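Beta-d-glucoside glucohydrolase (Hypocrea jecorina, PDB 3ZZ1) probably hydrolyses terminal, non-reducing beta-D-glucosyl residues with release of beta-D-glucose, as a secreted family 3 glycoside hydrolase of cellulose degradation. Local coordinates at residues Leu89-Gly94 against Ile148-Val153; Gly94-Glu99 against Lys320-Ala325. One frame throughout, in Å; residues are numbered along the deposited sequence.

Both contacts are built on helix 87-103, and they share Gly94, the last residue of its part in contact 1 and the first of its part in contact 2; their centres lie about 8 Å apart. Contact 1 sets this helix against the C-terminal part of helix 134-150, within the N-terminal domain of the TIM-barrel clan. Contact 2 sets it against helix 320-329, far later in the sequence, which precedes strand 332-336, an edge strand of the six-stranded mixed sheet of the following alpha/beta domain. The segments alternate along the chain, 89-94 and 94-99 coming first, then 148-153 and finally 320-325. Helix 87-103 thereby probably links the barrel-like part to the alpha/beta part.

Contact 1 of 2, residues Leu89-Gly94 against Ile148-Val153; sequences LIRERG and IQSVGV
Ile148 lies against the backbone of Gly94, where the two helices come within 4.5 Å, measured from Gly94 CA to Ile148 CA. Having no side chain, the glycine puts only main chain between them. Along the isoleucine, CB stands 3.9 Å from Gly94 O; CG1 comes closer, at 3.3 Å from Gly94 O, and also packs on Gly94 CA at 3.8 Å. The first torsion (chi1 -64°) sets CG1 anti to the carbonyl carbon, directing that branch over the glycine; CD1 then turns away from it, and CG2 points off the contact. The same side chain also packs on Pro112. Gly94 O receives a CH···O contact as well, with Ile148 CA 3.3 Å away and an angle of 129° at the hydrogen. One turn earlier on helix 87-103, Arg91 stretches out from CG to NE, its tip arriving obliquely beside Ser150, with NH2 3.5 Å from Ser150 CB. Its NE is hydrogen-bonded to Asn146 OD1, and Ser150 OG to Gly147 O. Helix 134-150 then leads through Gly152, with positive phi, towards strand 154-160, which pairs in parallel with strand 108-109; Val153 on the way touches Val101 and Lys102 of helix 87-103.

Contact 2 of 2, residues Gly94-Glu99 against Lys320-Ala325; sequences GQFIGE and KTNVRA
Asn322 ND2 is gripped by two acceptors on the preceding turns of helix 87-103, Glu92 OE2 about one turn before Phe96 and Leu89 O about two, and these hydrogen bonds occupy the amide nitrogen of the buried asparagine and probably limit rotation of the amide. CG anti to the backbone N (chi1 178°) carries the amide to them. Nearer the backbone, the CB of Asn322 meets Phe96. Phe96 CD2 is the closest ring atom, 3.5 Å from Asn322 CB, and Phe96 CE2 follows at 3.8 Å from Asn322 CB. The approach is oblique, and the ring plane stands 69° from that of the amide, so the two do not stack. Thr321 comes to the ring edge instead: its OG1, hydrogen-bonded to Asn318 O, lies near the ring plane, 3.8 Å from Phe96 CE2. The ring of His319 meets that of Phe96 with planes at about 30°, and His319 NE2 is hydrogen-bonded to Glu99 OE1. Because helix 320-329 leads into strand 332-336 and its Arg324 makes a salt bridge to Asp516, this helix-helix packing probably lies where the barrel-like domain meets the alpha/beta domain, consistent with the two-domain core of family 3 glycoside hydrolases.

Contact 1 of 2, residues Leu89-Gly94 against Ile148-Val153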
# COMPACT_ATOMS: atom_id res chain seq x y z
N LEU A 89 8.95 3.98 10.27
CA LEU A 89 9.55 3.44 9.05
C LEU A 89 8.74 3.83 7.82
O LEU A 89 9.30 4.11 6.76
CB LEU A 89 9.69 1.91 9.13
CG LEU A 89 10.76 1.34 10.06
CD1 LEU A 89 10.78 -0.18 9.99
CD2 LEU A 89 12.14 1.90 9.76
N ILE A 90 7.42 3.86 7.97
CA ILE A 90 6.51 4.23 6.89
C ILE A 90 6.70 5.69 6.47
O ILE A 90 6.79 5.98 5.28
CB ILE A 90 5.04 3.92 7.24
CG1 ILE A 90 4.84 2.41 7.35
CG2 ILE A 90 4.08 4.52 6.19
CD1 ILE A 90 3.64 1.97 8.17
N ARG A 91 6.79 6.60 7.45
CA ARG A 91 7.05 8.02 7.14
C ARG A 91 8.42 8.21 6.49
O ARG A 91 8.55 8.95 5.50
CB ARG A 91 6.93 8.90 8.38
CG ARG A 91 6.80 10.39 8.04
CD ARG A 91 7.28 11.32 9.13
NE ARG A 91 7.24 12.71 8.66
CZ ARG A 91 8.27 13.37 8.11
NH1 ARG A 91 9.46 12.79 7.98
NH2 ARG A 91 8.11 14.62 7.71
N GLU A 92 9.43 7.53 7.04
CA GLU A 92 10.79 7.62 6.52
C GLU A 92 10.88 7.17 5.06
O GLU A 92 11.54 7.82 4.24
CB GLU A 92 11.77 6.81 7.39
CG GLU A 92 13.17 6.72 6.82
CD GLU A 92 14.11 5.93 7.72
OE1 GLU A 92 14.64 6.53 8.68
OE2 GLU A 92 14.29 4.72 7.48
N ARG A 93 10.20 6.07 4.74
CA ARG A 93 10.09 5.57 3.37
C ARG A 93 9.58 6.68 2.44
O ARG A 93 10.14 6.90 1.36
CB ARG A 93 9.18 4.34 3.32
CG ARG A 93 9.08 3.66 1.95
CD ARG A 93 8.24 2.38 2.05
NE ARG A 93 7.81 1.84 0.75
CZ ARG A 93 6.79 2.30 0.03
NH1 ARG A 93 6.08 3.34 0.46
NH2 ARG A 93 6.48 1.74 -1.13
N GLY A 94 8.54 7.38 2.88
CA GLY A 94 8.00 8.52 2.13
C GLY A 94 9.01 9.64 1.95
O GLY A 94 9.17 10.16 0.85
N ILE A 148 6.73 12.18 1.91
CA ILE A 148 7.02 12.63 0.54
C ILE A 148 6.96 14.15 0.45
O ILE A 148 7.91 14.78 -0.02
CB ILE A 148 6.04 12.01 -0.50
CG1 ILE A 148 6.19 10.49 -0.57
CG2 ILE A 148 6.26 12.62 -1.90
CD1 ILE A 148 4.99 9.78 -1.19
N GLN A 149 5.86 14.74 0.91
CA GLN A 149 5.61 16.17 0.70
C GLN A 149 6.43 17.10 1.61
O GLN A 149 6.57 18.29 1.31
CB GLN A 149 4.11 16.48 0.75
CG GLN A 149 3.31 15.70 -0.30
CD GLN A 149 1.90 16.22 -0.53
OE1 GLN A 149 1.34 16.96 0.29
NE2 GLN A 149 1.31 15.83 -1.65
N SER A 150 6.99 16.57 2.68
CA SER A 150 7.89 17.35 3.55
C SER A 150 9.16 17.75 2.80
O SER A 150 9.83 18.72 3.17
CB SER A 150 8.28 16.56 4.79
OG SER A 150 9.21 15.55 4.46
N VAL A 151 9.47 16.99 1.75
CA VAL A 151 10.66 17.19 0.92
C VAL A 151 10.38 18.23 -0.17
O VAL A 151 11.30 18.82 -0.74
CB VAL A 151 11.11 15.85 0.27
CG1 VAL A 151 12.27 16.06 -0.71
CG2 VAL A 151 11.51 14.86 1.36
N GLY A 152 9.10 18.47 -0.45
CA GLY A 152 8.70 19.46 -1.45
C GLY A 152 8.36 18.80 -2.77
O GLY A 152 8.58 19.38 -3.84
N VAL A 153 7.82 17.59 -2.67
CA VAL A 153 7.41 16.81 -3.83
C VAL A 153 5.91 16.59 -3.74
O VAL A 153 5.37 16.46 -2.64
CB VAL A 153 8.14 15.43 -3.85
CG1 VAL A 153 7.64 14.54 -4.99
CG2 VAL A 153 9.64 15.63 -3.94

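Contact 2 of 2, residues Gly94-Glu99 against Lys320-Ala325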
# COMPACT_ATOMS: atom_id res chain seq x y z
N GLY A 94 8.54 7.38 2.88
CA GLY A 94 8.00 8.52 2.13
C GLY A 94 9.01 9.64 1.95
O GLY A 94 9.17 10.16 0.85
N GLN A 95 9.68 10.01 3.04
CA GLN A 95 10.72 11.05 3.01
C GLN A 95 11.85 10.71 2.05
O GLN A 95 12.28 11.55 1.25
CB GLN A 95 11.29 11.29 4.42
CG GLN A 95 12.38 12.37 4.47
CD GLN A 95 13.13 12.41 5.80
OE1 GLN A 95 14.36 12.32 5.83
NE2 GLN A 95 12.39 12.52 6.90
N PHE A 96 12.31 9.46 2.12
CA PHE A 96 13.42 9.00 1.30
C PHE A 96 13.03 8.95 -0.18
O PHE A 96 13.80 9.37 -1.04
CB PHE A 96 13.92 7.64 1.81
CG PHE A 96 14.75 7.70 3.07
CD1 PHE A 96 14.86 8.88 3.82
CD2 PHE A 96 15.43 6.57 3.52
CE1 PHE A 96 15.63 8.93 4.98
CE2 PHE A 96 16.21 6.61 4.68
CZ PHE A 96 16.32 7.79 5.41
N ILE A 97 11.82 8.47 -0.46
CA ILE A 97 11.25 8.52 -1.82
C ILE A 97 11.17 9.96 -2.30
O ILE A 97 11.57 10.27 -3.42
CB ILE A 97 9.85 7.83 -1.90
CG1 ILE A 97 10.01 6.30 -1.86
CG2 ILE A 97 9.10 8.24 -3.17
CD1 ILE A 97 8.73 5.54 -1.59
N GLY A 98 10.65 10.85 -1.45
CA GLY A 98 10.58 12.28 -1.75
C GLY A 98 11.93 12.86 -2.12
O GLY A 98 12.05 13.57 -3.13
N GLU A 99 12.94 12.55 -1.32
CA GLU A 99 14.31 13.03 -1.56
C GLU A 99 14.84 12.63 -2.93
O GLU A 99 15.42 13.46 -3.64
CB GLU A 99 15.26 12.53 -0.46
CG GLU A 99 15.17 13.33 0.83
CD GLU A 99 15.99 12.75 1.96
OE1 GLU A 99 16.92 11.96 1.70
OE2 GLU A 99 15.72 13.10 3.13
N LYS A 320 19.16 3.07 1.51
CA LYS A 320 19.06 1.61 1.67
C LYS A 320 18.76 1.16 3.11
O LYS A 320 18.23 0.07 3.32
CB LYS A 320 20.30 0.89 1.12
CG LYS A 320 21.59 1.11 1.91
CD LYS A 320 22.68 0.08 1.57
CE LYS A 320 23.23 0.24 0.15
NZ LYS A 320 23.81 1.59 -0.11
N THR A 321 19.09 2.01 4.08
CA THR A 321 18.81 1.72 5.49
C THR A 321 17.31 1.54 5.71
O THR A 321 16.90 0.72 6.53
CB THR A 321 19.32 2.83 6.43
OG1 THR A 321 18.71 4.08 6.06
CG2 THR A 321 20.85 2.95 6.36
N ASN A 322 16.50 2.31 4.99
CA ASN A 322 15.06 2.18 5.08
C ASN A 322 14.58 0.87 4.48
O ASN A 322 13.75 0.19 5.06
CB ASN A 322 14.34 3.36 4.41
CG ASN A 322 12.82 3.22 4.45
OD1 ASN A 322 12.21 2.79 3.47
ND2 ASN A 322 12.22 3.57 5.58
N VAL A 323 15.12 0.53 3.30
CA VAL A 323 14.75 -0.70 2.61
C VAL A 323 15.15 -1.91 3.46
O VAL A 323 14.34 -2.82 3.67
CB VAL A 323 15.37 -0.79 1.19
CG1 VAL A 323 14.87 -2.03 0.46
CG2 VAL A 323 15.02 0.45 0.39
N ARG A 324 16.39 -1.90 3.95
CA ARG A 324 16.89 -2.90 4.89
C ARG A 324 15.97 -3.04 6.09
O ARG A 324 15.54 -4.15 6.41
CB ARG A 324 18.32 -2.53 5.34
CG ARG A 324 18.94 -3.45 6.41
CD ARG A 324 19.33 -4.80 5.82
NE ARG A 324 20.06 -5.65 6.77
CZ ARG A 324 21.38 -5.64 6.94
NH1 ARG A 324 22.15 -4.81 6.24
NH2 ARG A 324 21.94 -6.46 7.81
N ALA A 325 15.66 -1.92 6.74
CA ALA A 325 14.82 -1.92 7.94
C ALA A 325 13.43 -2.48 7.69
O ALA A 325 12.94 -3.31 8.46
CB ALA A 325 14.74 -0.52 8.54